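Side-chain contacts in 70 kDa protein (Xanthomonas sp., PDB 4B2N), which cleaves rubber by oxygenation, probably as a dioxygenase, and carries two covalently bound heme c groups: residues N213-A218 against A551-S556; S520-W525 against K535-P540; R539-A544 against S625-N630. All coordinates share one frame; numbering follows the deposited sequence.

Interaction 1: residues N213-A218 against A551-S556; sequences NSANDA and AGYDYS
No hydrogen bond crosses between Ala215 and Tyr553 or their neighbours, although Asn213, Ser214 and Asp554 all bring polar side chains to these loops. The contact rests on one methyl group and one ring. CB of Ala215 lies 3.7 Å from CD2 of Tyr553, and CA of Ala215 is almost as near. The methyl reaches the ring obliquely. The carbonyl of Ser214 comes in along the ring edge instead, near its plane, with Ser214 O 4.0 Å from Tyr553 CE2. Tyr553 has CG anti to its own carbonyl carbon (chi1 -80°), which carries the CD2 and CE2 side of the ring to residues 214-215. Arg246 adds a cation-pi contact to the ring, and it also donates to Ala215 O.

Each loop is shaped by its own side chain. Asn213 OD1 accepts from Ala215 N at 2.8 Å, with the donor above the carbonyl plane. This is an Asx turn, and it probably fixes the local course of the chain at Ala215. In 551-556, Asp554 OD2 forms a second Asx turn, taking Ser556 N at 2.9 Å from above the carboxylate plane. The same oxygen takes Ser556 OG at 2.7 Å on its syn lone pair. The hydroxyl of Ser214 is bonded to Arg539, whose other terminal nitrogen reaches Asp554 O, so one guanidinium bridges the two loops.

The side chain of Ser214 is about 11 Å from a bound heme c and about 10 Å from that of Cys194, one of the cysteines that attach heme c covalently. Two loops, each with its own Asx turn, thus meet through Ala215 and the Tyr553 ring near that heme.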
loop_
_atom_site.group_PDB
_atom_site.type_symbol
_atom_site.label_atom_id
_atom_site.label_comp_id
_atom_site.label_asym_id
_atom_site.label_seq_id
_atom_site.Cartn_x
_atom_site.Cartn_y
_atom_site.Cartn_z
ATOM N N ASN A 213 7.157 -1.441 3.198
ATOM C CA ASN A 213 8.531 -1.144 2.905
ATOM C C ASN A 213 8.815 0.389 2.904
ATOM O O ASN A 213 8.100 1.168 2.222
ATOM C CB ASN A 213 8.930 -1.744 1.549
ATOM C CG ASN A 213 10.445 -1.920 1.437
ATOM O OD1 ASN A 213 11.222 -1.343 2.249
ATOM N ND2 ASN A 213 10.901 -2.758 0.496
ATOM N N SER A 214 9.796 0.800 3.711
ATOM C CA SER A 214 10.218 2.179 3.795
ATOM C C SER A 214 11.381 2.422 2.882
ATOM O O SER A 214 11.876 3.528 2.851
ATOM C CB SER A 214 10.694 2.534 5.228
ATOM O OG SER A 214 11.702 1.633 5.629
ATOM N N ALA A 215 11.867 1.407 2.186
ATOM C CA ALA A 215 13.195 1.509 1.610
ATOM C C ALA A 215 13.254 1.205 0.144
ATOM O O ALA A 215 14.273 1.497 -0.502
ATOM C CB ALA A 215 14.223 0.648 2.372
ATOM N N ASN A 216 12.182 0.662 -0.412
ATOM C CA ASN A 216 12.277 0.201 -1.800
ATOM C C ASN A 216 12.370 1.339 -2.800
ATOM O O ASN A 216 11.673 2.336 -2.698
ATOM C CB ASN A 216 11.145 -0.723 -2.218
ATOM C CG ASN A 216 9.778 -0.039 -2.200
ATOM O OD1 ASN A 216 9.402 0.593 -1.207
ATOM N ND2 ASN A 216 9.023 -0.178 -3.298
ATOM N N ASP A 217 13.250 1.175 -3.775
ATOM C CA ASP A 217 13.320 2.126 -4.845
ATOM C C ASP A 217 12.745 1.504 -6.112
ATOM O O ASP A 217 13.444 0.841 -6.860
ATOM C CB ASP A 217 14.773 2.581 -5.145
ATOM C CG ASP A 217 14.819 3.749 -6.143
ATOM O OD1 ASP A 217 13.963 3.777 -7.090
ATOM O OD2 ASP A 217 15.794 4.571 -6.049
ATOM N N ALA A 218 11.470 1.763 -6.391
ATOM C CA ALA A 218 10.807 1.102 -7.531
ATOM C C ALA A 218 11.312 1.613 -8.842
ATOM O O ALA A 218 11.430 0.837 -9.805
ATOM C CB ALA A 218 9.304 1.255 -7.458
ATOM N N ALA A 551 25.383 1.249 -1.608
ATOM C CA ALA A 551 24.990 1.407 -0.238
ATOM C C ALA A 551 23.458 1.390 -0.161
ATOM O O ALA A 551 22.803 1.862 -1.062
ATOM C CB ALA A 551 25.469 2.777 0.257
ATOM N N GLY A 552 22.897 0.905 0.930
ATOM C CA GLY A 552 21.483 0.722 1.013
ATOM C C GLY A 552 21.069 1.436 2.279
ATOM O O GLY A 552 21.908 2.102 2.984
ATOM N N TYR A 553 19.794 1.342 2.566
ATOM C CA TYR A 553 19.305 1.890 3.859
ATOM C C TYR A 553 19.538 0.776 4.876
ATOM O O TYR A 553 19.158 -0.401 4.653
ATOM C CB TYR A 553 17.796 2.175 3.836
ATOM C CG TYR A 553 17.346 3.473 3.175
ATOM C CD1 TYR A 553 18.281 4.418 2.646
ATOM C CD2 TYR A 553 15.993 3.773 3.091
ATOM C CE1 TYR A 553 17.851 5.568 2.032
ATOM C CE2 TYR A 553 15.559 4.928 2.453
ATOM C CZ TYR A 553 16.491 5.822 1.951
ATOM O OH TYR A 553 16.046 6.996 1.424
ATOM N N ASP A 554 20.153 1.118 6.020
ATOM C CA ASP A 554 20.372 0.134 7.010
ATOM C C ASP A 554 19.067 -0.118 7.744
ATOM O O ASP A 554 18.336 0.821 8.124
ATOM C CB ASP A 554 21.383 0.669 8.044
ATOM C CG ASP A 554 21.664 -0.341 9.113
ATOM O OD1 ASP A 554 22.535 -1.124 8.896
ATOM O OD2 ASP A 554 21.022 -0.356 10.192
ATOM N N TYR A 555 18.755 -1.385 7.978
ATOM C CA TYR A 555 17.448 -1.668 8.700
ATOM C C TYR A 555 17.654 -2.366 10.035
ATOM O O TYR A 555 16.743 -3.004 10.575
ATOM C CB TYR A 555 16.513 -2.507 7.805
ATOM C CG TYR A 555 17.135 -3.808 7.307
ATOM C CD1 TYR A 555 17.939 -3.821 6.171
ATOM C CD2 TYR A 555 16.880 -5.030 7.943
ATOM C CE1 TYR A 555 18.471 -5.018 5.679
ATOM C CE2 TYR A 555 17.437 -6.235 7.469
ATOM C CZ TYR A 555 18.250 -6.204 6.380
ATOM O OH TYR A 555 18.792 -7.374 5.894
ATOM N N SER A 556 18.861 -2.265 10.596
ATOM C CA SER A 556 19.173 -2.879 11.882
ATOM C C SER A 556 18.571 -2.049 13.032
ATOM O O SER A 556 18.201 -0.834 12.842
ATOM C CB SER A 556 20.705 -3.034 12.015
ATOM O OG SER A 556 21.266 -1.812 12.495
#

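Interaction 2: residues S520-W525 against K535-P540; sequences SVPNLW and KLWKRP. With HEC (heme c), chain D.
Pro522 lays its ring over one face of the Trp537 indole. CB sits above the centre of the six-membered ring, 3.6 Å from its centroid and only 5° off the ring normal. This is a CH-pi contact. CD of Pro522 extends the overlap to the pyrrole side, 3.8 Å from Trp537 NE1. Tyr629 lies beyond the other face of the indole, its plane inclined to it.

The indole is also tied by its nitrogen. Trp537 NE1 donates to Ser520 O at 2.9 Å, with an N-H...O angle of 144°. The bond is bent: the donor stands above the carbonyl plane, and the oxygen is tilted from the indole plane. CG of Trp537 sits between the backbone N and the carbonyl carbon (chi1 58°), which turns the indole toward 520-522. Face contact and hydrogen bond together should limit rotation of this buried ring.

Just beyond Pro522, helix 524-528 begins. Its Leu524 packs on a heme c, CG 3.8 Å from the methyl CMA, and also touches helix 649-660. Trp537 itself lies on strand 536-538, the middle strand of a three-stranded antiparallel sheet, between strands 570-571 and 629-630.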
loop_
_atom_site.group_PDB
_atom_site.type_symbol
_atom_site.label_atom_id
_atom_site.label_comp_id
_atom_site.label_asym_id
_atom_site.label_seq_id
_atom_site.Cartn_x
_atom_site.Cartn_y
_atom_site.Cartn_z
ATOM N N SER A 520 6.548 10.754 4.769
ATOM C CA SER A 520 7.351 11.998 4.828
ATOM C C SER A 520 7.881 12.354 6.206
ATOM O O SER A 520 8.804 13.162 6.301
ATOM C CB SER A 520 6.551 13.211 4.357
ATOM O OG SER A 520 5.286 13.285 5.013
ATOM N N VAL A 521 7.301 11.783 7.245
ATOM C CA VAL A 521 7.708 12.127 8.596
ATOM C C VAL A 521 8.459 10.960 9.303
ATOM O O VAL A 521 7.913 9.889 9.488
ATOM C CB VAL A 521 6.509 12.529 9.416
ATOM C CG1 VAL A 521 6.971 12.849 10.860
ATOM C CG2 VAL A 521 5.852 13.680 8.685
ATOM N N PRO A 522 9.728 11.186 9.712
ATOM C CA PRO A 522 10.521 9.990 10.027
ATOM C C PRO A 522 10.228 9.388 11.374
ATOM O O PRO A 522 10.606 8.256 11.599
ATOM C CB PRO A 522 11.955 10.517 10.034
ATOM C CG PRO A 522 11.797 11.968 10.450
ATOM C CD PRO A 522 10.545 12.415 9.717
ATOM N N ASN A 523 9.575 10.124 12.284
ATOM C CA ASN A 523 9.275 9.504 13.578
ATOM C C ASN A 523 7.958 9.943 14.168
ATOM O O ASN A 523 7.317 10.887 13.697
ATOM C CB ASN A 523 10.448 9.615 14.602
ATOM C CG ASN A 523 10.840 11.057 14.921
ATOM O OD1 ASN A 523 12.053 11.384 15.249
ATOM N ND2 ASN A 523 9.877 11.929 14.850
ATOM N N LEU A 524 7.519 9.229 15.184
ATOM C CA LEU A 524 6.214 9.492 15.742
ATOM C C LEU A 524 6.168 10.805 16.485
ATOM O O LEU A 524 5.139 11.576 16.424
ATOM C CB LEU A 524 5.810 8.337 16.663
ATOM C CG LEU A 524 4.382 7.959 16.315
ATOM C CD1 LEU A 524 4.244 6.461 16.265
ATOM C CD2 LEU A 524 3.424 8.628 17.314
ATOM N N TRP A 525 7.258 11.088 17.205
ATOM C CA TRP A 525 7.462 12.440 17.769
ATOM C C TRP A 525 7.061 13.542 16.773
ATOM O O TRP A 525 6.341 14.471 17.108
ATOM C CB TRP A 525 8.917 12.574 18.205
ATOM C CG TRP A 525 9.178 13.892 18.858
ATOM C CD1 TRP A 525 9.786 15.010 18.296
ATOM C CD2 TRP A 525 8.819 14.278 20.221
ATOM N NE1 TRP A 525 9.819 16.044 19.221
ATOM C CE2 TRP A 525 9.252 15.656 20.390
ATOM C CE3 TRP A 525 8.186 13.641 21.274
ATOM C CZ2 TRP A 525 9.066 16.352 21.585
ATOM C CZ3 TRP A 525 8.009 14.346 22.486
ATOM C CH2 TRP A 525 8.431 15.671 22.633
ATOM N N LYS A 535 12.382 18.836 6.956
ATOM C CA LYS A 535 11.898 18.865 5.557
ATOM C C LYS A 535 12.649 17.900 4.680
ATOM O O LYS A 535 12.109 17.364 3.727
ATOM C CB LYS A 535 12.094 20.233 4.945
ATOM C CG LYS A 535 11.144 21.254 5.584
ATOM C CD LYS A 535 9.827 21.067 4.892
ATOM C CE LYS A 535 8.881 22.203 5.211
ATOM N NZ LYS A 535 7.569 21.525 5.180
ATOM N N LEU A 536 13.931 17.781 4.929
ATOM C CA LEU A 536 14.732 16.759 4.220
ATOM C C LEU A 536 15.456 15.944 5.249
ATOM O O LEU A 536 15.921 16.448 6.291
ATOM C CB LEU A 536 15.685 17.361 3.242
ATOM C CG LEU A 536 15.064 18.218 2.118
ATOM C CD1 LEU A 536 14.742 19.555 2.744
ATOM C CD2 LEU A 536 16.069 18.423 1.018
ATOM N N TRP A 537 15.491 14.660 5.062
ATOM C CA TRP A 537 16.098 13.854 6.137
ATOM C C TRP A 537 16.651 12.568 5.571
ATOM O O TRP A 537 16.118 12.028 4.594
ATOM C CB TRP A 537 15.055 13.633 7.233
ATOM C CG TRP A 537 13.788 12.942 6.784
ATOM C CD1 TRP A 537 12.607 13.532 6.332
ATOM C CD2 TRP A 537 13.504 11.495 6.771
ATOM N NE1 TRP A 537 11.652 12.576 6.049
ATOM C CE2 TRP A 537 12.125 11.349 6.284
ATOM C CE3 TRP A 537 14.259 10.331 7.070
ATOM C CZ2 TRP A 537 11.515 10.096 6.138
ATOM C CZ3 TRP A 537 13.619 9.056 6.961
ATOM C CH2 TRP A 537 12.294 8.950 6.472
ATOM N N LYS A 538 17.747 12.108 6.145
ATOM C CA LYS A 538 18.542 11.085 5.524
ATOM C C LYS A 538 18.724 10.004 6.584
ATOM O O LYS A 538 19.165 10.307 7.712
ATOM C CB LYS A 538 19.878 11.750 5.172
ATOM C CG LYS A 538 20.979 10.790 4.934
ATOM C CD LYS A 538 22.152 11.477 4.212
ATOM C CE LYS A 538 23.098 12.194 5.174
ATOM N NZ LYS A 538 24.444 11.619 4.906
ATOM N N ARG A 539 18.377 8.761 6.289
ATOM C CA ARG A 539 18.575 7.736 7.302
ATOM C C ARG A 539 19.947 7.067 7.207
ATOM O O ARG A 539 20.688 7.334 6.292
ATOM C CB ARG A 539 17.387 6.738 7.431
ATOM C CG ARG A 539 16.536 6.529 6.217
ATOM C CD ARG A 539 15.481 5.462 6.419
ATOM N NE ARG A 539 15.927 4.074 6.668
ATOM C CZ ARG A 539 15.147 3.052 6.431
ATOM N NH1 ARG A 539 13.972 3.314 5.818
ATOM N NH2 ARG A 539 15.575 1.779 6.618
ATOM N N PRO A 540 20.346 6.303 8.239
ATOM C CA PRO A 540 21.691 5.740 8.203
ATOM C C PRO A 540 21.762 4.780 7.035
ATOM O O PRO A 540 20.802 4.038 6.787
ATOM C CB PRO A 540 21.778 4.977 9.540
ATOM C CG PRO A 540 20.812 5.681 10.440
ATOM C CD PRO A 540 19.679 6.046 9.524
HETATM FE FE HEC D . -3.554 10.875 13.460
HETATM C CHA HEC D . -1.919 9.805 10.609
HETATM C CHB HEC D . -1.169 9.235 15.542
HETATM C CHC HEC D . -4.841 12.328 16.272
HETATM C CHD HEC D . -6.370 11.506 11.636
HETATM N NA HEC D . -1.966 9.665 13.132
HETATM C C1A HEC D . -1.332 9.456 11.882
HETATM C C2A HEC D . -0.085 8.709 12.032
HETATM C C3A HEC D . 0.126 8.533 13.480
HETATM C C4A HEC D . -0.999 9.192 14.113
HETATM C CMA HEC D . 1.279 7.795 14.123
HETATM C CAA HEC D . 0.785 8.109 10.929
HETATM C CBA HEC D . 0.027 6.763 10.636
HETATM C CGA HEC D . 0.590 6.088 9.376
HETATM O O1A HEC D . 1.429 6.745 8.707
HETATM O O2A HEC D . 0.293 4.895 9.003
HETATM N NB HEC D . -3.043 10.780 15.555
HETATM C C1B HEC D . -2.112 10.106 16.230
HETATM C C2B HEC D . -2.093 10.302 17.683
HETATM C C3B HEC D . -3.196 11.259 17.887
HETATM C C4B HEC D . -3.694 11.470 16.537
HETATM C CMB HEC D . -1.156 9.650 18.674
HETATM C CAB HEC D . -3.667 11.906 19.172
HETATM C CBB HEC D . -2.741 12.790 19.734
HETATM N NC HEC D . -5.292 11.611 13.916
HETATM C C1C HEC D . -5.648 12.339 15.086
HETATM C C2C HEC D . -6.917 13.052 15.007
HETATM C C3C HEC D . -7.364 12.801 13.660
HETATM C C4C HEC D . -6.303 11.997 12.991
HETATM C CMC HEC D . -7.610 13.868 16.088
HETATM C CAC HEC D . -8.636 13.344 13.079
HETATM C CBC HEC D . -9.001 14.640 13.088
HETATM N ND HEC D . -4.068 10.621 11.562
HETATM C C1D HEC D . -5.186 10.978 10.939
HETATM C C2D HEC D . -5.265 10.778 9.499
HETATM C C3D HEC D . -3.945 10.288 9.179
HETATM C C4D HEC D . -3.297 10.257 10.487
HETATM C CMD HEC D . -6.419 11.045 8.566
HETATM C CAD HEC D . -3.421 9.896 7.816
HETATM C CBD HEC D . -2.659 11.134 7.318
HETATM C CGD HEC D . -2.018 10.915 5.969
HETATM O O1D HEC D . -2.222 11.681 5.017
HETATM O O2D HEC D . -1.329 9.920 5.885
#

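Interaction 3: residues R539-A544 against S625-N630; sequences RPYTAA and SRMVYN
Met627 reaches from the end of helix 620-626 to the ring of Tyr541. Its CB meets the phenol end first, 3.3 Å from Tyr541 OH and 3.7 Å from Tyr541 CZ. The first torsion sets CG beside the backbone N (chi1 -68°), and from there the chain runs extended to a sulfur over the ring. SD stands above the ring face at a distance, 5.0 Å from the centroid, in a Met-aromatic contact. A bend at the last torsion (chi3 70°) brings the terminal methyl over the ring. CE lies 4.0 Å from the centroid and 10° off the normal, making a CH-pi contact on the same face. Its nearest ring atoms are CD1 and CE1. The side chain therefore starts at the hydroxyl end of the tyrosine and finishes over the middle of the ring.

The backbone of Met627 takes part too. Tyr541 OH donates to Met627 O at 2.5 Å, a very short distance whose exact value is doubtful. The donor comes from above the carbonyl plane. One methyl of Val628, CG2, packs 3.5 Å from Tyr541 OH. A water accepts from Arg539 N and donates to Met627 O at 2.9 Å, so two donors grip this carbonyl.

Met627 is the first residue to leave the helix, and Val628 N still bonds back to Ser625 O. The chemistry is mixed: sulfur and methyl supply dispersion on the ring face, while hydroxyl and water satisfy a carbonyl at the helix exit. These contacts probably restrain the rotation of the Tyr541 ring.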
loop_
_atom_site.group_PDB
_atom_site.type_symbol
_atom_site.label_atom_id
_atom_site.label_comp_id
_atom_site.label_asym_id
_atom_site.label_seq_id
_atom_site.Cartn_x
_atom_site.Cartn_y
_atom_site.Cartn_z
ATOM N N ARG A 539 18.377 8.761 6.289
ATOM C CA ARG A 539 18.575 7.736 7.302
ATOM C C ARG A 539 19.947 7.067 7.207
ATOM O O ARG A 539 20.688 7.334 6.292
ATOM C CB ARG A 539 17.387 6.738 7.431
ATOM C CG ARG A 539 16.536 6.529 6.217
ATOM C CD ARG A 539 15.481 5.462 6.419
ATOM N NE ARG A 539 15.927 4.074 6.668
ATOM C CZ ARG A 539 15.147 3.052 6.431
ATOM N NH1 ARG A 539 13.972 3.314 5.818
ATOM N NH2 ARG A 539 15.575 1.779 6.618
ATOM N N PRO A 540 20.346 6.303 8.239
ATOM C CA PRO A 540 21.691 5.740 8.203
ATOM C C PRO A 540 21.762 4.780 7.035
ATOM O O PRO A 540 20.802 4.038 6.787
ATOM C CB PRO A 540 21.778 4.977 9.540
ATOM C CG PRO A 540 20.812 5.681 10.440
ATOM C CD PRO A 540 19.679 6.046 9.524
ATOM N N TYR A 541 22.898 4.801 6.334
ATOM C CA TYR A 541 23.104 3.835 5.256
ATOM C C TYR A 541 24.013 2.684 5.703
ATOM O O TYR A 541 24.786 2.776 6.641
ATOM C CB TYR A 541 23.826 4.517 4.112
ATOM C CG TYR A 541 23.127 5.734 3.544
ATOM C CD1 TYR A 541 21.732 5.945 3.704
ATOM C CD2 TYR A 541 23.861 6.667 2.793
ATOM C CE1 TYR A 541 21.115 7.084 3.203
ATOM C CE2 TYR A 541 23.241 7.757 2.192
ATOM C CZ TYR A 541 21.893 7.964 2.368
ATOM O OH TYR A 541 21.320 9.117 1.776
ATOM N N THR A 542 23.924 1.615 4.952
ATOM C CA THR A 542 24.820 0.511 4.900
ATOM C C THR A 542 26.114 0.944 4.166
ATOM O O THR A 542 26.097 1.971 3.498
ATOM C CB THR A 542 24.002 -0.411 3.977
ATOM O OG1 THR A 542 23.300 -1.364 4.771
ATOM C CG2 THR A 542 24.771 -0.988 2.890
ATOM N N ALA A 543 27.213 0.158 4.250
ATOM C CA ALA A 543 28.420 0.386 3.435
ATOM C C ALA A 543 28.112 -0.007 1.989
ATOM O O ALA A 543 27.226 -0.798 1.762
ATOM C CB ALA A 543 29.567 -0.491 3.941
ATOM N N ALA A 544 28.828 0.556 1.023
ATOM C CA ALA A 544 28.718 0.192 -0.359
ATOM C C ALA A 544 29.198 -1.265 -0.469
ATOM O O ALA A 544 29.859 -1.807 0.435
ATOM C CB ALA A 544 29.602 1.135 -1.210
ATOM N N SER A 625 20.566 11.211 -4.453
ATOM C CA SER A 625 19.419 12.016 -4.044
ATOM C C SER A 625 18.204 11.155 -3.656
ATOM O O SER A 625 17.498 11.481 -2.735
ATOM C CB SER A 625 19.074 12.927 -5.205
ATOM O OG SER A 625 20.192 13.780 -5.508
ATOM N N ARG A 626 17.956 10.058 -4.369
ATOM C CA ARG A 626 16.822 9.132 -4.043
ATOM C C ARG A 626 16.936 8.530 -2.618
ATOM O O ARG A 626 15.937 8.107 -2.021
ATOM C CB ARG A 626 16.771 7.937 -5.030
ATOM C CG ARG A 626 16.587 8.346 -6.476
ATOM C CD ARG A 626 16.450 7.039 -7.358
ATOM N NE ARG A 626 15.593 7.591 -8.300
ATOM C CZ ARG A 626 14.338 7.371 -8.548
ATOM N NH1 ARG A 626 13.622 6.255 -8.198
ATOM N NH2 ARG A 626 13.882 8.293 -9.364
ATOM N N MET A 627 18.162 8.494 -2.099
ATOM C CA MET A 627 18.497 8.035 -0.733
ATOM C C MET A 627 18.335 9.065 0.365
ATOM O O MET A 627 18.825 8.864 1.488
ATOM C CB MET A 627 19.906 7.424 -0.721
ATOM C CG MET A 627 19.809 6.160 -1.537
ATOM S SD MET A 627 21.230 5.110 -1.551
ATOM C CE MET A 627 21.221 4.492 0.067
ATOM N N VAL A 628 17.687 10.182 0.046
ATOM C CA VAL A 628 17.364 11.179 1.063
ATOM C C VAL A 628 15.902 11.573 0.856
ATOM O O VAL A 628 15.449 11.751 -0.280
ATOM C CB VAL A 628 18.196 12.484 0.973
ATOM C CG1 VAL A 628 17.754 13.448 2.024
ATOM C CG2 VAL A 628 19.679 12.168 1.178
ATOM N N TYR A 629 15.136 11.672 1.931
ATOM C CA TYR A 629 13.758 12.090 1.722
ATOM C C TYR A 629 13.712 13.611 1.534
ATOM O O TYR A 629 14.163 14.358 2.409
ATOM C CB TYR A 629 12.832 11.724 2.872
ATOM C CG TYR A 629 11.378 12.031 2.477
ATOM C CD1 TYR A 629 10.604 11.079 1.776
ATOM C CD2 TYR A 629 10.804 13.268 2.765
ATOM C CE1 TYR A 629 9.301 11.362 1.397
ATOM C CE2 TYR A 629 9.486 13.553 2.389
ATOM C CZ TYR A 629 8.748 12.604 1.730
ATOM O OH TYR A 629 7.460 12.899 1.341
ATOM N N ASN A 630 13.078 14.035 0.451
ATOM C CA ASN A 630 12.921 15.440 0.127
ATOM C C ASN A 630 11.440 15.849 0.114
ATOM O O ASN A 630 10.698 15.559 -0.860
ATOM C CB ASN A 630 13.545 15.752 -1.215
ATOM C CG ASN A 630 13.542 17.269 -1.509
ATOM O OD1 ASN A 630 12.883 18.067 -0.801
ATOM N ND2 ASN A 630 14.297 17.667 -2.517
HETATM O O HOH W 1 17.226 8.668 3.868
#

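How the interactions relate
The three contacts lie on the same side of the chain's centre. Centres of interactions 1 and 3 are 8 Å apart, of 2 and 3 11 Å, and of 1 and 2 13 Å. Interaction 2 is local, its segments 10 residues apart at their closest ends. The segments of interactions 1 and 3 alternate along the chain. Interactions 2 and 3 share Arg539 and Pro540 and both reach the sheet of strands 536-538 and 629-630. Asp217 caps helix 218-226 and forms a salt bridge with Arg626, joining interactions 1 and 3. Interaction 2 adjoins one heme c through Leu524, interaction 1 lies about 11 Å from a heme c, and interaction 3 joins the sheet and helix end beside them.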